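Local atomic coordinates of soluble secreted antigen MPT53 (Mycobacterium tuberculosis, PDB entry 1LU4), a protein that probably acts as a secreted disulfide oxidoreductase of the thioredoxin family, oxidising reduced, unfolded exported proteins so that they form disulfide bonds. Residues Pro34-Pro37 with Phe38-Ala41; Thr63-Val67 with Gly68-Ser72; Phe105-Ala108 with Asp109-Thr113; Ala120-Gln124 with Asp125-Gly129. All blocks are in the same frame, centred on the assembly; numbering follows the deposited sequence.

Contact 1 of 4, residues Pro34-Pro37 with Phe38-Ala41; sequences PWCP and FCNA
C36 and C39 meet on the buried side of this first helical turn, where C36 CB lies 3.7 Å from C39 SG. The two sulfur atoms, C36 SG and C39 SG, are also 3.7 Å apart, far beyond a disulfide bond length, so no disulfide joins them in this structure. C36 SG stands anti to its own backbone N (chi1 167°), which swings it back over the start of the helix to accept from C39 N at 3.4 Å; an N-H...S angle of 162° makes this a nearly straight N-cap bond, and it fixes the position of SG at the helix N-terminus. Such a C-P-F-C sequence at the start of helix 37-52 matches the CxxC motif of thioredoxin-fold oxidoreductases, whose cysteines are predicted to form a redox-active disulfide. Q100 touches both cysteines, and P101 and F73 add to the packing round C39. Backbone bonds continue the turn, N40 N to C36 O at 2.9 Å and A41 N to P37 O. The outer side is looser and more exposed. There P37 CG comes only to 4.0 Å from F38 CD2, its ring crossing the phenyl group obliquely. C36 SG lies beside the F38 ring rather than over it, 5.2 Å from the centroid and 87° off the normal, a sulfur-aromatic contact at the edge.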
ATOM      1  N   PRO A  34       8.731   6.756  -4.236  1.00  8.50           N
ATOM      2  CA  PRO A  34       8.509   8.158  -3.887  1.00  8.86           C
ATOM      3  C   PRO A  34       8.685   9.125  -5.034  1.00  8.84           C
ATOM      4  O   PRO A  34       8.249  10.285  -4.931  1.00  9.57           O
ATOM      5  CB  PRO A  34       9.537   8.388  -2.765  1.00  9.74           C
ATOM      6  CG  PRO A  34      10.611   7.335  -2.987  1.00  9.42           C
ATOM      7  CD  PRO A  34       9.805   6.136  -3.498  1.00  9.70           C
ATOM      8  N   TRP A  35       9.335   8.678  -6.124  1.00  9.92           N
ATOM      9  CA  TRP A  35       9.651   9.567  -7.212  1.00 10.53           C
ATOM     10  C   TRP A  35       8.698   9.394  -8.357  1.00 10.21           C
ATOM     11  O   TRP A  35       8.815  10.103  -9.391  1.00 12.59           O
ATOM     12  CB  TRP A  35      11.093   9.256  -7.661  1.00 11.75           C
ATOM     13  CG  TRP A  35      11.490   7.794  -7.669  1.00 11.71           C
ATOM     14  CD1 TRP A  35      12.253   7.185  -6.693  1.00 11.58           C
ATOM     15  CD2 TRP A  35      11.186   6.771  -8.610  1.00 11.23           C
ATOM     16  NE1 TRP A  35      12.446   5.830  -7.001  1.00 12.34           N
ATOM     17  CE2 TRP A  35      11.796   5.599  -8.191  1.00 11.82           C
ATOM     18  CE3 TRP A  35      10.464   6.809  -9.825  1.00 11.92           C
ATOM     19  CZ2 TRP A  35      11.710   4.386  -8.894  1.00 12.45           C
ATOM     20  CZ3 TRP A  35      10.379   5.639 -10.545  1.00 13.74           C
ATOM     21  CH2 TRP A  35      11.025   4.469 -10.054  1.00 12.46           C
ATOM     22  N   CYS A  36       7.671   8.564  -8.209  1.00  9.75           N
ATOM     23  CA  CYS A  36       6.698   8.372  -9.263  1.00  9.77           C
ATOM     24  C   CYS A  36       5.631   9.466  -9.233  1.00  9.48           C
ATOM     25  O   CYS A  36       5.013   9.678  -8.154  1.00  9.89           O
ATOM     26  CB  CYS A  36       6.030   6.996  -9.123  1.00 10.40           C
ATOM     27  SG  CYS A  36       4.565   6.801 -10.156  1.00 10.20           S
ATOM     28  N   PRO A  37       5.359  10.200 -10.313  1.00 10.18           N
ATOM     29  CA  PRO A  37       4.391  11.281 -10.239  1.00 10.67           C
ATOM     30  C   PRO A  37       2.979  10.748 -10.000  1.00  9.99           C
ATOM     31  O   PRO A  37       2.149  11.489  -9.445  1.00 10.64           O
ATOM     32  CB  PRO A  37       4.532  11.983 -11.579  1.00 11.93           C
ATOM     33  CG  PRO A  37       4.988  10.893 -12.512  1.00 13.41           C
ATOM     34  CD  PRO A  37       5.926  10.049 -11.657  1.00 11.02           C
ATOM     35  N   PHE A  38       2.675   9.549 -10.437  1.00  9.72           N
ATOM     36  CA  PHE A  38       1.351   8.981 -10.219  1.00  9.77           C
ATOM     37  C   PHE A  38       1.198   8.647  -8.748  1.00  9.26           C
ATOM     38  O   PHE A  38       0.151   8.921  -8.157  1.00 10.11           O
ATOM     39  CB  PHE A  38       1.125   7.768 -11.112  1.00 11.05           C
ATOM     40  CG  PHE A  38       1.238   8.102 -12.583  1.00 11.46           C
ATOM     41  CD1 PHE A  38       0.143   8.586 -13.266  1.00 12.95           C
ATOM     42  CD2 PHE A  38       2.475   7.920 -13.269  1.00 12.36           C
ATOM     43  CE1 PHE A  38       0.226   8.887 -14.635  1.00 15.67           C
ATOM     44  CE2 PHE A  38       2.547   8.236 -14.613  1.00 15.22           C
ATOM     45  CZ  PHE A  38       1.436   8.734 -15.278  1.00 15.11           C
ATOM     46  N   CYS A  39       2.235   8.091  -8.114  1.00  9.15           N
ATOM     47  CA  CYS A  39       2.200   7.823  -6.701  1.00  9.18           C
ATOM     48  C   CYS A  39       2.051   9.126  -5.915  1.00  8.06           C
ATOM     49  O   CYS A  39       1.293   9.183  -4.934  1.00  8.66           O
ATOM     50  CB  CYS A  39       3.448   7.078  -6.254  1.00  8.88           C
ATOM     51  SG  CYS A  39       3.593   5.386  -6.890  1.00  9.68           S
ATOM     52  N   ASN A  40       2.754  10.142  -6.342  1.00  8.75           N
ATOM     53  CA  ASN A  40       2.662  11.432  -5.680  1.00  8.74           C
ATOM     54  C   ASN A  40       1.256  11.994  -5.816  1.00  8.44           C
ATOM     55  O   ASN A  40       0.731  12.578  -4.861  1.00  9.92           O
ATOM     56  CB  ASN A  40       3.647  12.451  -6.283  1.00  9.52           C
ATOM     57  CG  ASN A  40       5.030  12.251  -5.698  1.00  9.75           C
ATOM     58  OD1 ASN A  40       5.825  11.355  -6.152  1.00 12.37           O
ATOM     59  ND2 ASN A  40       5.343  13.055  -4.736  1.00  8.86           N
ATOM     60  N   ALA A  41       0.594  11.838  -6.980  1.00  9.74           N
ATOM     61  CA  ALA A  41      -0.784  12.305  -7.173  1.00 10.25           C
ATOM     62  C   ALA A  41      -1.743  11.535  -6.315  1.00  9.92           C
ATOM     63  O   ALA A  41      -2.718  12.106  -5.810  1.00 13.26           O
ATOM     64  CB  ALA A  41      -1.144  12.218  -8.634  1.00 11.61           C
TER

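Contact 2 of 4, residues Thr63-Val67 with Gly68-Ser72; sequences TRADV and GAMQS
From D66 onward the backbone winds into helix 67-77, with M70 N donating to D66 O at 3.0 Å and Q71 N to V67 O at 2.8 Å, both bonds nearly straight at the hydrogen. The side chain of D66 closes the open end of this first turn. Its CG sits between the backbone N and the carbonyl carbon (chi1 55°), which brings OD1 to 2.9 Å from A69 N. The donor approaches from above the carboxylate plane, and its N-H...O angle of 144° shows a bent bond. A water donates to the same OD1 and accepts from G68 N, so the next amide of the turn is reached indirectly. On the inner side, M70 runs extended past CG and reaches back toward the preceding loop, its CE resting 3.3 Å from A65 O and 3.7 Å from T63 N. A65 CB packs more loosely on M70 CG at 4.2 Å. V67 and Q71 cross on another side of the turn, V67 CG1 approaching Q71 NE2 to 3.8 Å, while that amide nitrogen is hydrogen-bonded to L12 O. T63 OG1 is likewise held from outside, by D86 O. Together, the D66 side-chain bond and the helical bonds behind it make a classic aspartate N-cap, here on the crossover helix that follows strand 57-62 of the thioredoxin fold.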
ATOM      1  N   THR A  63       9.577   0.532  -2.748  1.00  9.43           N
ATOM      2  CA  THR A  63      10.847  -0.063  -3.181  1.00  9.43           C
ATOM      3  C   THR A  63      11.511   0.933  -4.162  1.00  9.76           C
ATOM      4  O   THR A  63      10.966   1.973  -4.503  1.00 10.81           O
ATOM      5  CB  THR A  63      10.628  -1.428  -3.804  1.00 11.54           C
ATOM      6  OG1 THR A  63      11.930  -2.107  -3.942  1.00 12.82           O
ATOM      7  CG2 THR A  63       9.971  -1.385  -5.169  1.00 14.32           C
ATOM      8  N   ARG A  64      12.708   0.567  -4.567  1.00 10.67           N
ATOM      9  CA  ARG A  64      13.485   1.331  -5.592  1.00 11.32           C
ATOM     10  C   ARG A  64      13.800   2.728  -5.103  1.00 10.32           C
ATOM     11  O   ARG A  64      13.863   3.666  -5.917  1.00 10.93           O
ATOM     12  CB  ARG A  64      12.779   1.348  -6.933  1.00 11.64           C
ATOM     13  CG  ARG A  64      12.782  -0.050  -7.577  1.00 18.32           C
ATOM     14  CD  ARG A  64      12.390   0.140  -8.991  1.00 21.86           C
ATOM     15  NE  ARG A  64      13.401   0.568  -9.861  1.00 20.22           N
ATOM     16  CZ  ARG A  64      13.166   0.934 -11.126  1.00 21.52           C
ATOM     17  NH1 ARG A  64      11.960   0.959 -11.609  1.00 21.45           N
ATOM     18  NH2 ARG A  64      14.115   1.300 -11.909  1.00 21.90           N
ATOM     19  N   ALA A  65      14.068   2.886  -3.815  1.00 10.25           N
ATOM     20  CA  ALA A  65      14.460   4.213  -3.319  1.00 10.52           C
ATOM     21  C   ALA A  65      15.176   4.046  -1.992  1.00 10.73           C
ATOM     22  O   ALA A  65      14.987   3.027  -1.306  1.00 11.95           O
ATOM     23  CB  ALA A  65      13.251   5.144  -3.151  1.00 12.73           C
ATOM     24  N   ASP A  66      15.938   5.070  -1.597  1.00 12.35           N
ATOM     25  CA  ASP A  66      16.532   5.007  -0.274  1.00 13.97           C
ATOM     26  C   ASP A  66      15.488   5.320   0.793  1.00 11.47           C
ATOM     27  O   ASP A  66      14.432   5.934   0.551  1.00 11.36           O
ATOM     28  CB  ASP A  66      17.701   5.981  -0.135  1.00 19.81           C
ATOM     29  CG  ASP A  66      17.258   7.372  -0.490  1.00 25.12           C
ATOM     30  OD1 ASP A  66      16.864   8.134   0.382  1.00 27.24           O
ATOM     31  OD2 ASP A  66      17.238   7.711  -1.696  1.00 38.81           O
ATOM     32  N   VAL A  67      15.795   4.865   2.015  1.00 12.28           N
ATOM     33  CA  VAL A  67      14.772   4.966   3.065  1.00 12.53           C
ATOM     34  C   VAL A  67      14.467   6.405   3.383  1.00 12.51           C
ATOM     35  O   VAL A  67      13.307   6.744   3.663  1.00 12.20           O
ATOM     36  CB  VAL A  67      15.223   4.196   4.314  1.00 17.25           C
ATOM     37  CG1 VAL A  67      14.080   4.214   5.358  1.00 32.81           C
ATOM     38  CG2 VAL A  67      15.589   2.778   4.057  1.00 23.99           C
ATOM     39  N   GLY A  68      15.431   7.306   3.373  1.00 13.67           N
ATOM     40  CA  GLY A  68      15.132   8.693   3.627  1.00 15.41           C
ATOM     41  C   GLY A  68      14.139   9.286   2.645  1.00 11.89           C
ATOM     42  O   GLY A  68      13.285  10.102   3.014  1.00 12.47           O
ATOM     43  N   ALA A  69      14.258   8.897   1.356  1.00 12.51           N
ATOM     44  CA  ALA A  69      13.334   9.393   0.328  1.00 11.35           C
ATOM     45  C   ALA A  69      11.946   8.824   0.579  1.00  9.62           C
ATOM     46  O   ALA A  69      10.919   9.517   0.388  1.00 10.03           O
ATOM     47  CB  ALA A  69      13.848   9.025  -1.071  1.00 14.30           C
ATOM     48  N   MET A  70      11.903   7.576   0.980  1.00  9.39           N
ATOM     49  CA  MET A  70      10.599   6.968   1.353  1.00  8.37           C
ATOM     50  C   MET A  70       9.977   7.717   2.487  1.00  8.28           C
ATOM     51  O   MET A  70       8.787   8.045   2.481  1.00  8.42           O
ATOM     52  CB  MET A  70      10.770   5.488   1.693  1.00  8.96           C
ATOM     53  CG  MET A  70      11.245   4.627   0.527  1.00  9.52           C
ATOM     54  SD  MET A  70      11.618   2.959   1.145  1.00  9.91           S
ATOM     55  CE  MET A  70      11.947   2.105  -0.378  1.00 10.32           C
ATOM     56  N   GLN A  71      10.783   8.005   3.515  1.00  8.76           N
ATOM     57  CA  GLN A  71      10.257   8.718   4.694  1.00  8.64           C
ATOM     58  C   GLN A  71       9.799  10.126   4.336  1.00  8.69           C
ATOM     59  O   GLN A  71       8.794  10.607   4.823  1.00  9.27           O
ATOM     60  CB  GLN A  71      11.363   8.814   5.757  1.00 10.05           C
ATOM     61  CG  GLN A  71      11.620   7.442   6.346  1.00  9.84           C
ATOM     62  CD  GLN A  71      12.756   7.446   7.347  1.00  9.76           C
ATOM     63  OE1 GLN A  71      13.576   8.386   7.426  1.00 11.33           O
ATOM     64  NE2 GLN A  71      12.800   6.421   8.162  1.00 12.21           N
ATOM     65  N   SER A  72      10.558  10.835   3.466  1.00  8.73           N
ATOM     66  CA  SER A  72      10.101  12.180   3.091  1.00  9.43           C
ATOM     67  C   SER A  72       8.748  12.144   2.452  1.00  8.77           C
ATOM     68  O   SER A  72       7.956  13.085   2.634  1.00  9.38           O
ATOM     69  CB  SER A  72      11.124  12.769   2.109  1.00 11.36           C
ATOM     70  OG  SER A  72      12.301  13.110   2.780  1.00 14.46           O
TER
HETATM   71  O   HOH W   1      18.305   7.642   2.795  1.00 25.85           O

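Contact 3 of 4, residues Phe105-Ala108 with Asp109-Thr113; sequences FYRA and DGTST
A beta hairpin joins strands 102-106 and 112-115 at the edge of the central sheet, and its turn is a type I turn from R107 to G110. Below the turn F105 and T113 form an antiparallel hydrogen-bonded pair: F105 N donates to T113 O at 2.8 Å in an almost straight line (174°), and T113 N returns a bond to F105 O. Y106 and S112 make the adjoining non-hydrogen-bonded pair, where S112 CB lies over one face of the tyrosine ring, 4.1 Å from its centroid and 27° off the normal, a CH-pi contact. G110 O meets that ring differently, at the edge and in its plane. The tyrosine hydroxyl is bound outside the hairpin, by Y95 OH and the amino group of A1. Nearer the tip R107 N donates to T111 O at 2.9 Å, and R107 O accepts from G110 N at 3.0 Å, the donor lying above the carbonyl plane. T111 OG1, at 2.8 Å, donates to the syn lone pair of D109 OD1, whereas T111 N at 2.9 Å reaches this oxygen from above the carboxylate and forms an Asx turn. G110 takes a positive phi (99°), suited to glycine. R107 NE remains 4.4 Å from D109 OD2, short of a salt bridge, and a water links NE to D109 N. Backbone bonds and the two-donor grip on D109 OD1 thus define the tip, while the R107-D109 charge attraction is probably minor.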
ATOM      1  N   PHE A 105      -6.915  -4.740  -2.998  1.00 10.18           N
ATOM      2  CA  PHE A 105      -8.037  -4.484  -2.104  1.00 10.74           C
ATOM      3  C   PHE A 105      -8.507  -5.815  -1.543  1.00 10.41           C
ATOM      4  O   PHE A 105      -9.086  -6.628  -2.313  1.00 12.45           O
ATOM      5  CB  PHE A 105      -9.144  -3.800  -2.902  1.00 11.31           C
ATOM      6  CG  PHE A 105      -8.810  -2.398  -3.331  1.00 11.08           C
ATOM      7  CD1 PHE A 105      -8.926  -1.332  -2.465  1.00 11.86           C
ATOM      8  CD2 PHE A 105      -8.341  -2.187  -4.635  1.00 11.36           C
ATOM      9  CE1 PHE A 105      -8.594  -0.070  -2.848  1.00 12.46           C
ATOM     10  CE2 PHE A 105      -8.008  -0.905  -5.051  1.00 12.83           C
ATOM     11  CZ  PHE A 105      -8.137   0.139  -4.148  1.00 12.53           C
ATOM     12  N   TYR A 106      -8.276  -6.088  -0.268  1.00 11.14           N
ATOM     13  CA  TYR A 106      -8.644  -7.361   0.356  1.00 11.30           C
ATOM     14  C   TYR A 106      -9.894  -7.228   1.206  1.00 11.12           C
ATOM     15  O   TYR A 106     -10.040  -6.334   2.031  1.00 10.48           O
ATOM     16  CB  TYR A 106      -7.583  -7.750   1.334  1.00 11.67           C
ATOM     17  CG  TYR A 106      -6.365  -8.489   0.777  1.00 13.14           C
ATOM     18  CD1 TYR A 106      -6.491  -9.809   0.413  1.00 15.87           C
ATOM     19  CD2 TYR A 106      -5.168  -7.856   0.622  1.00 15.52           C
ATOM     20  CE1 TYR A 106      -5.416 -10.484  -0.084  1.00 19.03           C
ATOM     21  CE2 TYR A 106      -4.053  -8.552   0.130  1.00 16.64           C
ATOM     22  CZ  TYR A 106      -4.196  -9.858  -0.225  1.00 19.31           C
ATOM     23  OH  TYR A 106      -3.101 -10.540  -0.715  1.00 26.37           O
ATOM     24  N   ARG A 107     -10.803  -8.167   0.965  1.00 12.71           N
ATOM     25  CA  ARG A 107     -11.898  -8.404   1.881  1.00 14.45           C
ATOM     26  C   ARG A 107     -11.417  -9.294   3.030  1.00 14.13           C
ATOM     27  O   ARG A 107     -10.404  -9.986   2.922  1.00 16.20           O
ATOM     28  CB  ARG A 107     -13.077  -9.104   1.191  1.00 15.48           C
ATOM     29  CG  ARG A 107     -13.702  -8.206   0.104  1.00 20.96           C
ATOM     30  CD  ARG A 107     -14.936  -8.964  -0.420  1.00 26.89           C
ATOM     31  NE  ARG A 107     -15.988  -9.074   0.577  1.00 32.24           N
ATOM     32  CZ  ARG A 107     -16.951  -8.169   0.741  1.00 32.52           C
ATOM     33  NH1 ARG A 107     -16.975  -7.089  -0.042  1.00 44.51           N
ATOM     34  NH2 ARG A 107     -17.863  -8.364   1.676  1.00 54.92           N
ATOM     35  N   ALA A 108     -12.191  -9.289   4.142  1.00 16.11           N
ATOM     36  CA  ALA A 108     -11.851 -10.125   5.294  1.00 16.60           C
ATOM     37  C   ALA A 108     -11.845 -11.598   4.932  1.00 20.76           C
ATOM     38  O   ALA A 108     -11.134 -12.379   5.542  1.00 25.32           O
ATOM     39  CB  ALA A 108     -12.873  -9.859   6.423  1.00 17.63           C
ATOM     40  N   ASP A 109     -12.617 -11.985   3.904  1.00 23.19           N
ATOM     41  CA  ASP A 109     -12.644 -13.410   3.529  1.00 27.64           C
ATOM     42  C   ASP A 109     -11.465 -13.837   2.666  1.00 27.56           C
ATOM     43  O   ASP A 109     -11.405 -14.993   2.291  1.00 34.20           O
ATOM     44  CB  ASP A 109     -13.939 -13.726   2.804  1.00 32.49           C
ATOM     45  CG  ASP A 109     -14.035 -13.117   1.423  1.00 30.11           C
ATOM     46  OD1 ASP A 109     -13.138 -12.452   0.916  1.00 25.45           O
ATOM     47  OD2 ASP A 109     -15.095 -13.377   0.808  1.00 39.22           O
ATOM     48  N   GLY A 110     -10.543 -12.925   2.406  1.00 26.03           N
ATOM     49  CA  GLY A 110      -9.339 -13.342   1.719  1.00 26.62           C
ATOM     50  C   GLY A 110      -9.333 -13.076   0.237  1.00 23.25           C
ATOM     51  O   GLY A 110      -8.251 -13.142  -0.349  1.00 25.33           O
ATOM     52  N   THR A 111     -10.505 -12.814  -0.316  1.00 23.33           N
ATOM     53  CA  THR A 111     -10.541 -12.466  -1.737  1.00 21.80           C
ATOM     54  C   THR A 111     -10.046 -11.036  -1.941  1.00 18.04           C
ATOM     55  O   THR A 111     -10.055 -10.231  -0.997  1.00 16.93           O
ATOM     56  CB  THR A 111     -11.944 -12.664  -2.331  1.00 23.33           C
ATOM     57  OG1 THR A 111     -12.813 -11.701  -1.721  1.00 24.36           O
ATOM     58  CG2 THR A 111     -12.537 -14.061  -2.092  1.00 28.59           C
ATOM     59  N   SER A 112      -9.571 -10.771  -3.141  1.00 19.02           N
ATOM     60  CA  SER A 112      -8.980  -9.470  -3.453  1.00 15.52           C
ATOM     61  C   SER A 112      -9.248  -9.078  -4.908  1.00 16.63           C
ATOM     62  O   SER A 112      -9.595  -9.871  -5.765  1.00 21.56           O
ATOM     63  CB  SER A 112      -7.492  -9.488  -3.127  1.00 17.53           C
ATOM     64  OG  SER A 112      -6.750 -10.383  -3.891  1.00 21.03           O
ATOM     65  N   THR A 113      -9.055  -7.805  -5.147  1.00 14.15           N
ATOM     66  CA  THR A 113      -9.056  -7.190  -6.448  1.00 15.35           C
ATOM     67  C   THR A 113      -7.866  -6.276  -6.546  1.00 12.72           C
ATOM     68  O   THR A 113      -7.499  -5.624  -5.585  1.00 17.54           O
ATOM     69  CB  THR A 113     -10.325  -6.395  -6.701  1.00 17.73           C
ATOM     70  OG1 THR A 113     -10.511  -5.498  -5.624  1.00 31.28           O
ATOM     71  CG2 THR A 113     -11.509  -7.324  -6.605  1.00 22.39           C
TER
HETATM   72  O   HOH W   2     -11.703  -6.934  -3.300  1.00 17.49           O
HETATM   73  O   HOH W   3     -15.224 -10.582   3.307  1.00 28.05           O

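Contact 4 of 4, residues Ala120-Gln124 with Asp125-Gly129; sequences AAMSQ and DELSG
M122 crosses both E126 and L127 at about a right angle, so its thioether lies athwart the first turn of helix 124-133. Its CG stands anti to the backbone N (chi1 -171°) and the chain bends at the last torsion (-69°), placing SD 3.7 Å from L127 CA and 3.8 Å from L127 CB. The glutamate carboxylate meets M122 at both CG and the terminal CE: M122 CG is 3.8 Å from E126 CD, and M122 CE is 3.7 Å from E126 OE2. That oxygen also forms a salt bridge with R130, while OE1 accepts from a water that also accepts a hydrogen bond from S123 N. S123 turns its hydroxyl back toward the helix, OG accepting from E126 N at 2.9 Å with an N-H...O angle of 157°, the N-cap bond. Behind it L127 N reaches S123 O, also at 2.9 Å, and S128 N reaches Q124 O at 2.8 Å. The loop and helix start pack on two neighbours: M122 and L127 face F103 of strand 102-106, with F105 also against L127, while A121 and Q124 lie along helix 37-52.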
ATOM      1  N   ALA A 120      -2.731   6.629 -15.316  1.00 22.29           N
ATOM      2  CA  ALA A 120      -3.398   7.659 -14.576  1.00 19.98           C
ATOM      3  C   ALA A 120      -3.417   7.371 -13.085  1.00 18.83           C
ATOM      4  O   ALA A 120      -3.369   6.222 -12.708  1.00 31.92           O
ATOM      5  CB  ALA A 120      -4.838   7.832 -15.063  1.00 24.27           C
ATOM      6  N   ALA A 121      -3.505   8.408 -12.280  1.00 16.41           N
ATOM      7  CA  ALA A 121      -3.686   8.204 -10.827  1.00 15.83           C
ATOM      8  C   ALA A 121      -5.140   7.896 -10.529  1.00 14.00           C
ATOM      9  O   ALA A 121      -6.037   8.511 -11.112  1.00 17.77           O
ATOM     10  CB  ALA A 121      -3.219   9.482 -10.150  1.00 15.58           C
ATOM     11  N   MET A 122      -5.342   6.993  -9.582  1.00 13.80           N
ATOM     12  CA  MET A 122      -6.699   6.765  -9.091  1.00 13.96           C
ATOM     13  C   MET A 122      -7.205   7.990  -8.343  1.00 14.37           C
ATOM     14  O   MET A 122      -6.492   8.542  -7.517  1.00 15.07           O
ATOM     15  CB  MET A 122      -6.695   5.571  -8.157  1.00 14.54           C
ATOM     16  CG  MET A 122      -8.130   5.141  -7.779  1.00 13.73           C
ATOM     17  SD  MET A 122      -8.137   3.756  -6.595  1.00 13.90           S
ATOM     18  CE  MET A 122      -7.536   2.467  -7.628  1.00 15.05           C
ATOM     19  N   SER A 123      -8.470   8.374  -8.604  1.00 14.68           N
ATOM     20  CA  SER A 123      -9.045   9.540  -7.907  1.00 15.08           C
ATOM     21  C   SER A 123      -9.413   9.107  -6.492  1.00 14.46           C
ATOM     22  O   SER A 123      -9.644   7.950  -6.153  1.00 13.73           O
ATOM     23  CB  SER A 123     -10.309  10.030  -8.602  1.00 16.76           C
ATOM     24  OG  SER A 123     -11.377   9.030  -8.467  1.00 19.07           O
ATOM     25  N   GLN A 124      -9.587  10.158  -5.651  1.00 14.72           N
ATOM     26  CA  GLN A 124     -10.079   9.879  -4.296  1.00 13.79           C
ATOM     27  C   GLN A 124     -11.462   9.274  -4.276  1.00 13.32           C
ATOM     28  O   GLN A 124     -11.736   8.367  -3.492  1.00 14.52           O
ATOM     29  CB  GLN A 124     -10.049  11.167  -3.447  1.00 14.58           C
ATOM     30  CG  GLN A 124     -10.341  10.825  -1.970  1.00 15.57           C
ATOM     31  CD  GLN A 124     -10.341  12.020  -1.067  1.00 18.49           C
ATOM     32  OE1 GLN A 124     -10.837  12.003   0.070  1.00 20.11           O
ATOM     33  NE2 GLN A 124      -9.799  13.129  -1.515  1.00 25.80           N
ATOM     34  N   ASP A 125     -12.348   9.796  -5.127  1.00 15.39           N
ATOM     35  CA  ASP A 125     -13.694   9.245  -5.172  1.00 17.00           C
ATOM     36  C   ASP A 125     -13.656   7.767  -5.532  1.00 15.06           C
ATOM     37  O   ASP A 125     -14.369   6.956  -4.953  1.00 16.72           O
ATOM     38  CB  ASP A 125     -14.547  10.007  -6.189  1.00 23.75           C
ATOM     39  CG  ASP A 125     -15.137  11.285  -5.629  1.00 32.10           C
ATOM     40  OD1 ASP A 125     -14.784  11.790  -4.544  1.00 31.29           O
ATOM     41  OD2 ASP A 125     -16.023  11.841  -6.328  1.00 43.51           O
ATOM     42  N   GLU A 126     -12.789   7.438  -6.523  1.00 15.42           N
ATOM     43  CA  GLU A 126     -12.749   6.025  -6.876  1.00 15.08           C
ATOM     44  C   GLU A 126     -12.208   5.169  -5.727  1.00 13.34           C
ATOM     45  O   GLU A 126     -12.718   4.121  -5.407  1.00 15.61           O
ATOM     46  CB  GLU A 126     -11.938   5.763  -8.144  1.00 16.19           C
ATOM     47  CG  GLU A 126     -11.833   4.279  -8.478  1.00 16.75           C
ATOM     48  CD  GLU A 126     -11.085   3.993  -9.783  1.00 20.12           C
ATOM     49  OE1 GLU A 126     -11.091   4.820 -10.719  1.00 21.56           O
ATOM     50  OE2 GLU A 126     -10.456   2.906  -9.818  1.00 19.31           O
ATOM     51  N   LEU A 127     -11.116   5.644  -5.105  1.00 12.72           N
ATOM     52  CA  LEU A 127     -10.510   4.919  -3.983  1.00 12.46           C
ATOM     53  C   LEU A 127     -11.475   4.765  -2.813  1.00 11.80           C
ATOM     54  O   LEU A 127     -11.583   3.659  -2.262  1.00 12.72           O
ATOM     55  CB  LEU A 127      -9.244   5.675  -3.548  1.00 11.62           C
ATOM     56  CG  LEU A 127      -8.508   5.051  -2.350  1.00 10.42           C
ATOM     57  CD1 LEU A 127      -8.058   3.639  -2.621  1.00 11.61           C
ATOM     58  CD2 LEU A 127      -7.322   5.936  -1.954  1.00 13.25           C
ATOM     59  N   SER A 128     -12.175   5.826  -2.474  1.00 13.18           N
ATOM     60  CA  SER A 128     -13.149   5.759  -1.386  1.00 14.25           C
ATOM     61  C   SER A 128     -14.197   4.690  -1.665  1.00 16.60           C
ATOM     62  O   SER A 128     -14.573   3.911  -0.779  1.00 17.02           O
ATOM     63  CB  SER A 128     -13.738   7.177  -1.221  1.00 18.36           C
ATOM     64  OG  SER A 128     -14.724   7.132  -0.250  1.00 25.48           O
ATOM     65  N   GLY A 129     -14.704   4.627  -2.924  1.00 16.61           N
ATOM     66  CA  GLY A 129     -15.712   3.625  -3.232  1.00 18.26           C
ATOM     67  C   GLY A 129     -15.122   2.208  -3.186  1.00 18.40           C
ATOM     68  O   GLY A 129     -15.816   1.320  -2.680  1.00 18.27           O
TER
HETATM   69  O   HOH W   4      -9.848   7.154 -10.931  1.00 21.10           O

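Overall arrangement
Contact 1 carries the CxxC pair, and the other three can be placed by their distance from it. Contact 2, with its centre about 12 Å away, touches it directly: W35 NE1 probably donates to R64 O at 2.8 Å, and P34 CG packs on A65 CB at 3.4 Å, joining the two helix starts beside the predicted redox site. Contact 4 lies about 14 Å off between centres and meets contact 1 where A41 CB approaches A121 CB at 3.8 Å. Contact 3 lies across the centre of the chain, about 25 Å from contact 1 between centres; contact 4 touches both, F105 CE1 lying 3.8 Å from L127 CD1.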